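Long-range contacts in sensor histidine kinase (Pseudomonas syringae pv. tomato, PDB 3CIT), which probably acts as a phosphorelay sensor kinase in two-component signalling, the chain here being its GAF domain, a small sensory module: residues 49-54 against 113-118; 85-90 against 99-104; 15-20 against 134-139. All blocks are in the same frame, centred on the assembly; numbering follows the deposited sequence.

Interaction 1: residues 49-54 against 113-118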
ATOM      1  N   GLY A  49     -12.408 -19.718  -0.764  1.00 22.15           N
ATOM      2  CA  GLY A  49     -11.926 -18.624  -1.561  1.00 20.87           C
ATOM      3  C   GLY A  49     -12.467 -18.665  -2.952  1.00 21.39           C
ATOM      4  O   GLY A  49     -12.955 -19.700  -3.441  1.00 20.70           O
ATOM      5  N   LEU A  50     -12.435 -17.519  -3.593  1.00 20.97           N
ATOM      6  CA  LEU A  50     -12.692 -17.481  -5.006  1.00 21.89           C
ATOM      7  C   LEU A  50     -11.864 -16.380  -5.667  1.00 20.98           C
ATOM      8  O   LEU A  50     -11.272 -15.523  -5.001  1.00 20.25           O
ATOM      9  CB  LEU A  50     -14.205 -17.370  -5.263  1.00 24.05           C
ATOM     10  CG  LEU A  50     -14.994 -16.234  -4.666  1.00 23.99           C
ATOM     11  CD1 LEU A  50     -14.669 -14.965  -5.390  1.00 28.80           C
ATOM     12  CD2 LEU A  50     -16.513 -16.517  -4.725  1.00 24.06           C
ATOM     13  N   LEU A  51     -11.819 -16.445  -6.986  1.00 21.17           N
ATOM     14  CA  LEU A  51     -11.240 -15.405  -7.806  1.00 21.54           C
ATOM     15  C   LEU A  51     -12.330 -14.821  -8.709  1.00 21.65           C
ATOM     16  O   LEU A  51     -13.072 -15.553  -9.376  1.00 21.75           O
ATOM     17  CB  LEU A  51     -10.099 -15.978  -8.636  1.00 20.56           C
ATOM     18  CG  LEU A  51      -9.353 -14.987  -9.508  1.00 22.52           C
ATOM     19  CD1 LEU A  51      -8.614 -13.881  -8.637  1.00 22.79           C
ATOM     20  CD2 LEU A  51      -8.358 -15.748 -10.382  1.00 22.37           C
ATOM     21  N   LEU A  52     -12.433 -13.494  -8.696  1.00 21.85           N
ATOM     22  CA  LEU A  52     -13.403 -12.768  -9.497  1.00 21.47           C
ATOM     23  C   LEU A  52     -12.636 -11.983 -10.534  1.00 21.68           C
ATOM     24  O   LEU A  52     -11.627 -11.373 -10.207  1.00 20.74           O
ATOM     25  CB  LEU A  52     -14.163 -11.779  -8.631  1.00 22.25           C
ATOM     26  CG  LEU A  52     -15.029 -12.347  -7.530  1.00 22.82           C
ATOM     27  CD1 LEU A  52     -15.753 -11.194  -6.808  1.00 24.13           C
ATOM     28  CD2 LEU A  52     -16.027 -13.389  -8.107  1.00 24.26           C
ATOM     29  N   GLU A  53     -13.114 -11.977 -11.768  1.00 21.78           N
ATOM     30  CA  GLU A  53     -12.524 -11.165 -12.818  1.00 23.49           C
ATOM     31  C   GLU A  53     -13.618 -10.492 -13.645  1.00 23.70           C
ATOM     32  O   GLU A  53     -14.710 -11.039 -13.815  1.00 23.26           O
ATOM     33  CB  GLU A  53     -11.628 -12.001 -13.713  1.00 23.32           C
ATOM     34  CG  GLU A  53     -10.348 -12.464 -13.021  1.00 24.52           C
ATOM     35  CD  GLU A  53      -9.628 -13.511 -13.834  1.00 25.86           C
ATOM     36  OE1 GLU A  53      -9.255 -13.197 -14.973  1.00 26.75           O
ATOM     37  OE2 GLU A  53      -9.436 -14.632 -13.321  1.00 31.32           O
ATOM     38  N   TRP A  54     -13.330  -9.284 -14.108  1.00 24.42           N
ATOM     39  CA  TRP A  54     -14.286  -8.500 -14.912  1.00 26.37           C
ATOM     40  C   TRP A  54     -13.554  -7.703 -15.995  1.00 27.53           C
ATOM     41  O   TRP A  54     -12.371  -7.481 -15.908  1.00 28.07           O
ATOM     42  CB  TRP A  54     -15.103  -7.574 -14.014  1.00 25.77           C
ATOM     43  CG  TRP A  54     -14.283  -6.707 -13.107  1.00 25.37           C
ATOM     44  CD1 TRP A  54     -13.672  -5.524 -13.424  1.00 25.16           C
ATOM     45  CD2 TRP A  54     -13.985  -6.961 -11.749  1.00 24.64           C
ATOM     46  NE1 TRP A  54     -12.992  -5.036 -12.337  1.00 25.21           N
ATOM     47  CE2 TRP A  54     -13.164  -5.900 -11.292  1.00 23.82           C
ATOM     48  CE3 TRP A  54     -14.305  -7.995 -10.867  1.00 23.51           C
ATOM     49  CZ2 TRP A  54     -12.703  -5.832  -9.996  1.00 24.81           C
ATOM     50  CZ3 TRP A  54     -13.859  -7.914  -9.563  1.00 24.22           C
ATOM     51  CH2 TRP A  54     -13.043  -6.850  -9.146  1.00 25.52           C
ATOM     52  N   GLY A 113     -10.000  -7.538 -11.128  1.00 20.20           N
ATOM     53  CA  GLY A 113     -10.448  -8.697 -10.385  1.00 20.55           C
ATOM     54  C   GLY A 113     -10.063  -8.586  -8.938  1.00 21.01           C
ATOM     55  O   GLY A 113      -9.432  -7.600  -8.540  1.00 20.94           O
ATOM     56  N   THR A 114     -10.493  -9.573  -8.159  1.00 20.60           N
ATOM     57  CA  THR A 114     -10.214  -9.656  -6.735  1.00 22.23           C
ATOM     58  C   THR A 114     -10.032 -11.091  -6.350  1.00 21.55           C
ATOM     59  O   THR A 114     -10.856 -11.938  -6.715  1.00 20.30           O
ATOM     60  CB  THR A 114     -11.372  -9.172  -5.819  1.00 23.84           C
ATOM     61  OG1 THR A 114     -12.066  -8.108  -6.453  1.00 28.98           O
ATOM     62  CG2 THR A 114     -10.772  -8.739  -4.527  1.00 23.34           C
ATOM     63  N   LEU A 115      -8.958 -11.362  -5.617  1.00 21.53           N
ATOM     64  CA  LEU A 115      -8.812 -12.622  -4.924  1.00 21.99           C
ATOM     65  C   LEU A 115      -9.575 -12.484  -3.606  1.00 23.32           C
ATOM     66  O   LEU A 115      -9.347 -11.522  -2.849  1.00 24.56           O
ATOM     67  CB  LEU A 115      -7.307 -12.911  -4.743  1.00 23.35           C
ATOM     68  CG  LEU A 115      -6.836 -14.234  -4.169  1.00 24.28           C
ATOM     69  CD1 LEU A 115      -7.321 -15.372  -5.060  1.00 22.97           C
ATOM     70  CD2 LEU A 115      -5.256 -14.232  -4.011  1.00 23.00           C
ATOM     71  N   VAL A 116     -10.505 -13.400  -3.348  1.00 21.98           N
ATOM     72  CA  VAL A 116     -11.396 -13.318  -2.215  1.00 21.67           C
ATOM     73  C   VAL A 116     -11.108 -14.547  -1.365  1.00 22.45           C
ATOM     74  O   VAL A 116     -11.331 -15.679  -1.808  1.00 22.61           O
ATOM     75  CB  VAL A 116     -12.892 -13.296  -2.627  1.00 21.99           C
ATOM     76  CG1 VAL A 116     -13.853 -13.180  -1.349  1.00 21.68           C
ATOM     77  CG2 VAL A 116     -13.227 -12.141  -3.617  1.00 21.16           C
ATOM     78  N   LEU A 117     -10.561 -14.343  -0.174  1.00 21.73           N
ATOM     79  CA  LEU A 117     -10.375 -15.430   0.774  1.00 21.39           C
ATOM     80  C   LEU A 117     -11.433 -15.267   1.846  1.00 21.76           C
ATOM     81  O   LEU A 117     -11.802 -14.140   2.214  1.00 22.11           O
ATOM     82  CB  LEU A 117      -8.977 -15.369   1.409  1.00 21.66           C
ATOM     83  CG  LEU A 117      -7.793 -15.161   0.450  1.00 24.68           C
ATOM     84  CD1 LEU A 117      -6.431 -15.268   1.245  1.00 23.15           C
ATOM     85  CD2 LEU A 117      -7.855 -16.098  -0.708  1.00 24.22           C
ATOM     86  N   ALA A 118     -11.935 -16.382   2.371  1.00 20.42           N
ATOM     87  CA  ALA A 118     -13.028 -16.320   3.322  1.00 19.66           C
ATOM     88  C   ALA A 118     -12.937 -17.477   4.278  1.00 20.54           C
ATOM     89  O   ALA A 118     -12.383 -18.508   3.927  1.00 22.48           O
ATOM     90  CB  ALA A 118     -14.383 -16.348   2.595  1.00 18.92           C
TER
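Trp54 lays the six-membered part of its indole over Gly113: the glycine CA sits 3.5 Å from that ring's centroid and only 16° off the normal, a CH-pi contact. Thr114 instead meets the rim, its OG1 lying in the ring plane 3.1 Å from Trp54 CH2. A first torsion of 52°, with CG lodged between the backbone N and the carbonyl carbon, folds the indole back over the neighbouring strand, and Trp54 NE1 is held by Ser111 O.

On the same face as Thr114, Leu50 and Val116 run side by side, with Leu50 CD1 3.6 Å from Val116 CG2; Leu52 reaches that same CG2 at an angle. The other face carries Leu51 and Leu115, whose CD1 atoms come within 4.1 Å, and both side chains lean on helix 29-43. Two reciprocal pairs of backbone bonds fix the register: Leu50 with Val116, and Leu52 with Thr114, the Leu52 N to Thr114 O bond being nearly straight at 170°. This is antiparallel pairing of strands 48-53 and 111-119 within the five-stranded, 2-1-5-4-3 sheet of the GAF fold.

Interaction 2: residues 85-90 against 99-104; sequences GPQWLE and VLLLPL
The beta hairpin formed by strands 87-90 and 98-105 closes one side of the GAF sheet, and its two segments run antiparallel at 159°. Gln87 with Leu101 and Leu89 with Val99 are hydrogen-bonded pairs flanking the non-hydrogen-bonded pair Trp88 with Leu100. Leu89 N to Val99 O is the shortest of the four backbone bonds, at 2.7 Å.

Leu89 and Val99 lie alongside each other, CB to CB 4.1 Å. Next to them, the extended Gln87 chain runs parallel to Leu101 and brings NE2 to 3.5 Å from Leu101 CD1. Trp88 leaves its strand on the other face, with Leu100, and its indole crosses Leu100 at about a right angle; Leu100 CB lies near the ring plane, 3.8 Å from Trp88 CE3. Met46, Ala125 and Pro126 also touch this indole. Pro86 puts CB 3.9 Å from Leu102 CD2, while its carbonyl O is bonded to Arg39 of the second subunit, so this edge also takes part in the assembly. Beyond the last bridge, the Gly85 carbonyl O lies 3.3 Å from Pro103 CG.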
ATOM      1  N   GLY A  85      -5.297  -1.933  -2.735  1.00 26.28           N
ATOM      2  CA  GLY A  85      -4.944  -2.583  -1.501  1.00 25.03           C
ATOM      3  C   GLY A  85      -6.095  -3.376  -0.911  1.00 23.42           C
ATOM      4  O   GLY A  85      -7.231  -3.371  -1.410  1.00 24.09           O
ATOM      5  N   PRO A  86      -5.786  -4.083   0.145  1.00 22.73           N
ATOM      6  CA  PRO A  86      -6.685  -5.074   0.673  1.00 21.59           C
ATOM      7  C   PRO A  86      -7.831  -4.489   1.482  1.00 19.79           C
ATOM      8  O   PRO A  86      -7.871  -3.288   1.737  1.00 17.51           O
ATOM      9  CB  PRO A  86      -5.794  -5.927   1.538  1.00 22.44           C
ATOM     10  CG  PRO A  86      -4.603  -5.217   1.807  1.00 25.28           C
ATOM     11  CD  PRO A  86      -4.513  -4.026   0.892  1.00 24.41           C
ATOM     12  N   GLN A  87      -8.740  -5.367   1.858  1.00 19.91           N
ATOM     13  CA  GLN A  87      -9.839  -5.032   2.758  1.00 19.94           C
ATOM     14  C   GLN A  87     -10.151  -6.291   3.578  1.00 19.63           C
ATOM     15  O   GLN A  87     -10.326  -7.395   3.016  1.00 20.19           O
ATOM     16  CB  GLN A  87     -11.078  -4.591   1.977  1.00 20.09           C
ATOM     17  CG  GLN A  87     -12.246  -4.099   2.899  1.00 19.57           C
ATOM     18  CD  GLN A  87     -13.438  -3.510   2.176  1.00 20.75           C
ATOM     19  OE1 GLN A  87     -14.245  -2.750   2.764  1.00 22.54           O
ATOM     20  NE2 GLN A  87     -13.570  -3.840   0.924  1.00 18.01           N
ATOM     21  N   TRP A  88     -10.249  -6.121   4.883  1.00 20.03           N
ATOM     22  CA  TRP A  88     -10.706  -7.186   5.787  1.00 19.61           C
ATOM     23  C   TRP A  88     -12.132  -6.916   6.181  1.00 20.43           C
ATOM     24  O   TRP A  88     -12.437  -5.819   6.645  1.00 22.57           O
ATOM     25  CB  TRP A  88      -9.855  -7.191   7.037  1.00 20.21           C
ATOM     26  CG  TRP A  88     -10.215  -8.245   8.032  1.00 19.95           C
ATOM     27  CD1 TRP A  88     -10.817  -8.056   9.258  1.00 21.44           C
ATOM     28  CD2 TRP A  88     -10.011  -9.660   7.898  1.00 18.49           C
ATOM     29  NE1 TRP A  88     -11.009  -9.280   9.880  1.00 21.06           N
ATOM     30  CE2 TRP A  88     -10.517 -10.275   9.083  1.00 20.30           C
ATOM     31  CE3 TRP A  88      -9.451 -10.467   6.914  1.00 21.41           C
ATOM     32  CZ2 TRP A  88     -10.461 -11.647   9.287  1.00 21.21           C
ATOM     33  CZ3 TRP A  88      -9.438 -11.856   7.120  1.00 21.89           C
ATOM     34  CH2 TRP A  88      -9.917 -12.409   8.305  1.00 21.21           C
ATOM     35  N   LEU A  89     -12.999  -7.904   6.039  1.00 19.65           N
ATOM     36  CA  LEU A  89     -14.400  -7.741   6.345  1.00 20.09           C
ATOM     37  C   LEU A  89     -14.862  -8.733   7.408  1.00 20.31           C
ATOM     38  O   LEU A  89     -14.508  -9.904   7.345  1.00 20.51           O
ATOM     39  CB  LEU A  89     -15.258  -8.030   5.113  1.00 20.49           C
ATOM     40  CG  LEU A  89     -15.032  -7.213   3.848  1.00 22.38           C
ATOM     41  CD1 LEU A  89     -15.899  -7.816   2.697  1.00 28.71           C
ATOM     42  CD2 LEU A  89     -15.463  -5.812   4.158  1.00 26.36           C
ATOM     43  N   GLU A  90     -15.643  -8.245   8.370  1.00 19.86           N
ATOM     44  CA  GLU A  90     -16.335  -9.089   9.351  1.00 20.49           C
ATOM     45  C   GLU A  90     -17.809  -9.066   8.968  1.00 21.16           C
ATOM     46  O   GLU A  90     -18.382  -7.998   8.810  1.00 20.89           O
ATOM     47  CB  GLU A  90     -16.188  -8.547  10.758  1.00 21.33           C
ATOM     48  CG  GLU A  90     -14.764  -8.513  11.249  1.00 23.50           C
ATOM     49  CD  GLU A  90     -14.676  -7.985  12.678  1.00 25.61           C
ATOM     50  OE1 GLU A  90     -14.949  -6.794  12.895  1.00 29.06           O
ATOM     51  OE2 GLU A  90     -14.357  -8.779  13.583  1.00 33.12           O
ATOM     52  N   VAL A  99     -13.769 -12.255   5.653  1.00 19.65           N
ATOM     53  CA  VAL A  99     -13.385 -12.187   4.252  1.00 20.03           C
ATOM     54  C   VAL A  99     -12.218 -11.215   4.076  1.00 19.09           C
ATOM     55  O   VAL A  99     -12.212 -10.132   4.653  1.00 18.19           O
ATOM     56  CB  VAL A  99     -14.569 -11.734   3.390  1.00 20.02           C
ATOM     57  CG1 VAL A  99     -14.148 -11.552   1.886  1.00 22.62           C
ATOM     58  CG2 VAL A  99     -15.717 -12.740   3.536  1.00 21.39           C
ATOM     59  N   LEU A 100     -11.260 -11.621   3.258  1.00 19.47           N
ATOM     60  CA  LEU A 100     -10.114 -10.791   2.859  1.00 20.26           C
ATOM     61  C   LEU A 100     -10.166 -10.605   1.339  1.00 20.11           C
ATOM     62  O   LEU A 100     -10.226 -11.592   0.577  1.00 20.78           O
ATOM     63  CB  LEU A 100      -8.815 -11.464   3.301  1.00 20.73           C
ATOM     64  CG  LEU A 100      -7.494 -10.797   2.939  1.00 19.98           C
ATOM     65  CD1 LEU A 100      -7.330  -9.372   3.564  1.00 18.77           C
ATOM     66  CD2 LEU A 100      -6.238 -11.707   3.212  1.00 20.82           C
ATOM     67  N   LEU A 101     -10.161  -9.349   0.903  1.00 21.20           N
ATOM     68  CA  LEU A 101     -10.152  -8.997  -0.515  1.00 21.37           C
ATOM     69  C   LEU A 101      -8.758  -8.521  -0.900  1.00 22.52           C
ATOM     70  O   LEU A 101      -8.190  -7.679  -0.193  1.00 21.97           O
ATOM     71  CB  LEU A 101     -11.169  -7.877  -0.757  1.00 21.09           C
ATOM     72  CG  LEU A 101     -12.623  -8.167  -0.342  1.00 22.78           C
ATOM     73  CD1 LEU A 101     -13.485  -6.972  -0.737  1.00 24.26           C
ATOM     74  CD2 LEU A 101     -13.110  -9.409  -0.997  1.00 22.41           C
ATOM     75  N   LEU A 102      -8.225  -9.052  -2.002  1.00 21.58           N
ATOM     76  CA  LEU A 102      -6.927  -8.667  -2.560  1.00 21.72           C
ATOM     77  C   LEU A 102      -7.131  -8.341  -4.055  1.00 21.97           C
ATOM     78  O   LEU A 102      -7.299  -9.234  -4.874  1.00 21.42           O
ATOM     79  CB  LEU A 102      -5.897  -9.786  -2.391  1.00 21.89           C
ATOM     80  CG  LEU A 102      -5.842 -10.380  -0.967  1.00 23.41           C
ATOM     81  CD1 LEU A 102      -5.266 -11.767  -0.892  1.00 25.73           C
ATOM     82  CD2 LEU A 102      -5.093  -9.364  -0.049  1.00 25.36           C
ATOM     83  N   PRO A 103      -7.107  -7.063  -4.407  1.00 21.27           N
ATOM     84  CA  PRO A 103      -7.317  -6.674  -5.771  1.00 21.13           C
ATOM     85  C   PRO A 103      -6.244  -7.167  -6.720  1.00 20.90           C
ATOM     86  O   PRO A 103      -5.062  -7.293  -6.344  1.00 20.58           O
ATOM     87  CB  PRO A 103      -7.269  -5.136  -5.726  1.00 20.52           C
ATOM     88  CG  PRO A 103      -7.470  -4.768  -4.346  1.00 24.46           C
ATOM     89  CD  PRO A 103      -6.935  -5.887  -3.524  1.00 22.82           C
ATOM     90  N   LEU A 104      -6.669  -7.426  -7.944  1.00 20.36           N
ATOM     91  CA  LEU A 104      -5.779  -7.691  -9.060  1.00 19.63           C
ATOM     92  C   LEU A 104      -5.674  -6.446  -9.931  1.00 19.95           C
ATOM     93  O   LEU A 104      -6.656  -5.952 -10.450  1.00 20.00           O
ATOM     94  CB  LEU A 104      -6.295  -8.860  -9.912  1.00 19.35           C
ATOM     95  CG  LEU A 104      -5.968 -10.285  -9.461  1.00 21.11           C
ATOM     96  CD1 LEU A 104      -6.674 -10.650  -8.197  1.00 22.30           C
ATOM     97  CD2 LEU A 104      -6.295 -11.284 -10.610  1.00 19.32           C
TER

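Interaction 3: residues 15-20 against 134-139; sequences RLLVDT and LQLLAT
Leu137 pushes both methyl branches against the facing helix: CD1 touches Thr20 CG2 at 3.7 Å, and CD2 lies 4.1 Å from Leu16 CD1. Its first torsion of -166°, which sets CG opposite the backbone N, directs this fork between Leu16 and Thr20, residues one helical turn apart, and it crosses both side chains at roughly right angles. Leu16 reaches further, bringing CD2 within 3.9 Å of Leu134 CD2, again crosswise. Leu17, the next residue, lays its branches across Leu136: Leu17 CD2 is 3.9 Å from Leu136 CD2, and the same methyl lies over the backbone at Leu137 N.

No hydrogen bond spans the two segments, so the interface is held by apolar contact. The one polar side chain in it, Thr20, turns its hydroxyl back to its own helix: OG1 donates to Leu16 O at 2.6 Å, in the carbonyl plane, and that oxygen also accepts from Thr20 N. Arg39 of the same chain is hydrogen-bonded to the same OG1. Leu17 and Leu136 also pack against a third subunit, through its Leu14 and Leu17 respectively.

The segment axes approach to 10.0 Å at an angle of 12°, which marks an almost parallel pairing of the terminal helices 3-26 and 128-156. Leu16, Thr20 and Leu137 also touch helix 29-43; helices 128-156 and 29-43 pack on the sheet of this GAF domain, and helix 3-26 packs against them from outside.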
ATOM      1  N   ARG A  15       9.186 -17.985   0.703  1.00 23.71           N
ATOM      2  CA  ARG A  15       8.976 -19.237  -0.031  1.00 24.74           C
ATOM      3  C   ARG A  15       7.707 -19.168  -0.855  1.00 24.17           C
ATOM      4  O   ARG A  15       7.706 -19.558  -2.014  1.00 24.39           O
ATOM      5  CB  ARG A  15       8.911 -20.433   0.912  1.00 24.85           C
ATOM      6  CG  ARG A  15      10.191 -20.774   1.581  1.00 27.18           C
ATOM      7  CD  ARG A  15      10.120 -22.214   2.169  1.00 28.99           C
ATOM      8  NE  ARG A  15       9.249 -22.301   3.355  1.00 30.67           N
ATOM      9  CZ  ARG A  15       9.612 -21.971   4.601  1.00 32.69           C
ATOM     10  NH1 ARG A  15      10.832 -21.521   4.877  1.00 34.13           N
ATOM     11  NH2 ARG A  15       8.745 -22.117   5.594  1.00 35.36           N
ATOM     12  N   LEU A  16       6.620 -18.697  -0.249  1.00 24.65           N
ATOM     13  CA  LEU A  16       5.315 -18.583  -0.920  1.00 24.70           C
ATOM     14  C   LEU A  16       5.458 -17.746  -2.193  1.00 24.11           C
ATOM     15  O   LEU A  16       5.014 -18.147  -3.285  1.00 23.56           O
ATOM     16  CB  LEU A  16       4.260 -17.941   0.005  1.00 24.58           C
ATOM     17  CG  LEU A  16       2.863 -17.611  -0.585  1.00 25.21           C
ATOM     18  CD1 LEU A  16       2.014 -18.898  -0.768  1.00 21.72           C
ATOM     19  CD2 LEU A  16       2.116 -16.566   0.235  1.00 25.95           C
ATOM     20  N   LEU A  17       6.085 -16.600  -2.047  1.00 22.27           N
ATOM     21  CA  LEU A  17       6.239 -15.647  -3.136  1.00 22.36           C
ATOM     22  C   LEU A  17       7.196 -16.138  -4.245  1.00 21.78           C
ATOM     23  O   LEU A  17       6.822 -16.138  -5.411  1.00 22.83           O
ATOM     24  CB  LEU A  17       6.723 -14.293  -2.584  1.00 21.72           C
ATOM     25  CG  LEU A  17       5.705 -13.534  -1.730  1.00 21.74           C
ATOM     26  CD1 LEU A  17       6.347 -12.395  -0.994  1.00 22.99           C
ATOM     27  CD2 LEU A  17       4.588 -13.076  -2.643  1.00 20.98           C
ATOM     28  N   VAL A  18       8.413 -16.523  -3.879  1.00 22.57           N
ATOM     29  CA  VAL A  18       9.391 -16.996  -4.852  1.00 22.86           C
ATOM     30  C   VAL A  18       8.906 -18.269  -5.524  1.00 23.75           C
ATOM     31  O   VAL A  18       8.873 -18.349  -6.757  1.00 24.60           O
ATOM     32  CB  VAL A  18      10.805 -17.113  -4.239  1.00 23.07           C
ATOM     33  CG1 VAL A  18      11.800 -17.837  -5.211  1.00 23.03           C
ATOM     34  CG2 VAL A  18      11.324 -15.697  -3.845  1.00 23.28           C
ATOM     35  N   ASP A  19       8.470 -19.247  -4.742  1.00 24.47           N
ATOM     36  CA  ASP A  19       8.061 -20.515  -5.309  1.00 25.43           C
ATOM     37  C   ASP A  19       6.828 -20.378  -6.208  1.00 26.10           C
ATOM     38  O   ASP A  19       6.800 -20.927  -7.318  1.00 25.01           O
ATOM     39  CB  ASP A  19       7.802 -21.540  -4.207  1.00 25.77           C
ATOM     40  CG  ASP A  19       9.078 -21.981  -3.513  1.00 29.00           C
ATOM     41  OD1 ASP A  19      10.172 -21.557  -3.947  1.00 30.93           O
ATOM     42  OD2 ASP A  19       8.999 -22.772  -2.547  1.00 34.81           O
ATOM     43  N   THR A  20       5.817 -19.649  -5.748  1.00 25.86           N
ATOM     44  CA  THR A  20       4.597 -19.490  -6.555  1.00 26.58           C
ATOM     45  C   THR A  20       4.837 -18.562  -7.763  1.00 27.47           C
ATOM     46  O   THR A  20       4.355 -18.805  -8.877  1.00 26.16           O
ATOM     47  CB  THR A  20       3.420 -18.997  -5.712  1.00 27.12           C
ATOM     48  OG1 THR A  20       3.330 -19.766  -4.504  1.00 27.72           O
ATOM     49  CG2 THR A  20       2.075 -19.126  -6.508  1.00 24.75           C
ATOM     50  N   LEU A 134       0.241 -11.935   0.544  1.00 20.27           N
ATOM     51  CA  LEU A 134      -0.891 -12.353  -0.292  1.00 21.56           C
ATOM     52  C   LEU A 134      -1.268 -11.282  -1.310  1.00 21.24           C
ATOM     53  O   LEU A 134      -1.592 -11.617  -2.442  1.00 21.86           O
ATOM     54  CB  LEU A 134      -2.120 -12.725   0.552  1.00 21.26           C
ATOM     55  CG  LEU A 134      -1.921 -13.945   1.455  1.00 24.35           C
ATOM     56  CD1 LEU A 134      -3.143 -14.237   2.293  1.00 28.56           C
ATOM     57  CD2 LEU A 134      -1.559 -15.181   0.623  1.00 27.85           C
ATOM     58  N   GLN A 135      -1.223 -10.013  -0.923  1.00 22.51           N
ATOM     59  CA  GLN A 135      -1.456  -8.929  -1.869  1.00 22.00           C
ATOM     60  C   GLN A 135      -0.434  -8.941  -3.008  1.00 22.69           C
ATOM     61  O   GLN A 135      -0.780  -8.785  -4.180  1.00 22.38           O
ATOM     62  CB  GLN A 135      -1.473  -7.559  -1.168  1.00 23.51           C
ATOM     63  CG  GLN A 135      -1.723  -6.412  -2.181  1.00 23.96           C
ATOM     64  CD  GLN A 135      -3.096  -6.534  -2.946  1.00 29.61           C
ATOM     65  OE1 GLN A 135      -3.189  -7.016  -4.131  1.00 29.13           O
ATOM     66  NE2 GLN A 135      -4.159  -6.110  -2.256  1.00 29.50           N
ATOM     67  N   LEU A 136       0.841  -9.132  -2.689  1.00 21.99           N
ATOM     68  CA  LEU A 136       1.834  -9.275  -3.761  1.00 21.13           C
ATOM     69  C   LEU A 136       1.580 -10.518  -4.629  1.00 20.77           C
ATOM     70  O   LEU A 136       1.740 -10.488  -5.851  1.00 19.90           O
ATOM     71  CB  LEU A 136       3.259  -9.300  -3.202  1.00 21.03           C
ATOM     72  CG  LEU A 136       4.370  -9.386  -4.260  1.00 21.76           C
ATOM     73  CD1 LEU A 136       4.308  -8.175  -5.231  1.00 20.03           C
ATOM     74  CD2 LEU A 136       5.743  -9.469  -3.583  1.00 19.86           C
ATOM     75  N   LEU A 137       1.239 -11.643  -4.020  1.00 22.37           N
ATOM     76  CA  LEU A 137       0.893 -12.843  -4.822  1.00 22.16           C
ATOM     77  C   LEU A 137      -0.255 -12.543  -5.831  1.00 21.26           C
ATOM     78  O   LEU A 137      -0.208 -12.973  -7.011  1.00 20.82           O
ATOM     79  CB  LEU A 137       0.479 -13.973  -3.905  1.00 23.24           C
ATOM     80  CG  LEU A 137       0.410 -15.353  -4.508  1.00 25.12           C
ATOM     81  CD1 LEU A 137       1.774 -15.671  -5.140  1.00 25.86           C
ATOM     82  CD2 LEU A 137       0.079 -16.322  -3.355  1.00 24.28           C
ATOM     83  N   ALA A 138      -1.264 -11.792  -5.381  1.00 21.39           N
ATOM     84  CA  ALA A 138      -2.351 -11.338  -6.275  1.00 20.85           C
ATOM     85  C   ALA A 138      -1.829 -10.458  -7.407  1.00 20.21           C
ATOM     86  O   ALA A 138      -2.255 -10.573  -8.534  1.00 20.31           O
ATOM     87  CB  ALA A 138      -3.486 -10.606  -5.502  1.00 20.91           C
ATOM     88  N   THR A 139      -0.908  -9.575  -7.086  1.00 20.73           N
ATOM     89  CA  THR A 139      -0.279  -8.712  -8.061  1.00 20.18           C
ATOM     90  C   THR A 139       0.525  -9.499  -9.094  1.00 20.14           C
ATOM     91  O   THR A 139       0.494  -9.197 -10.300  1.00 20.19           O
ATOM     92  CB  THR A 139       0.571  -7.645  -7.326  1.00 20.31           C
ATOM     93  OG1 THR A 139      -0.318  -6.727  -6.667  1.00 19.62           O
ATOM     94  CG2 THR A 139       1.463  -6.911  -8.288  1.00 21.30           C
TER

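Interactions 1 and 2 belong to one sheet and are joined directly: Leu117 O meets Leu100 N at 2.8 Å, and Leu115 N meets Leu102 O at the same distance, both probable hydrogen bonds between neighbouring strands. Interaction 1 is buried in the middle of that sheet, with no other chain touching it; interaction 2, at an outer strand, is only partly buried and meets a second subunit. Interaction 3 is also buried, though meeting a third subunit, and differs in chemistry, relying on leucine packing between helices where the other two combine backbone bonds with side-chain contacts. Leu134 bridges the layers, its CD1 lying 3.6 Å from Leu117 CD1 and its CB 3.6 Å from Leu102 CD1.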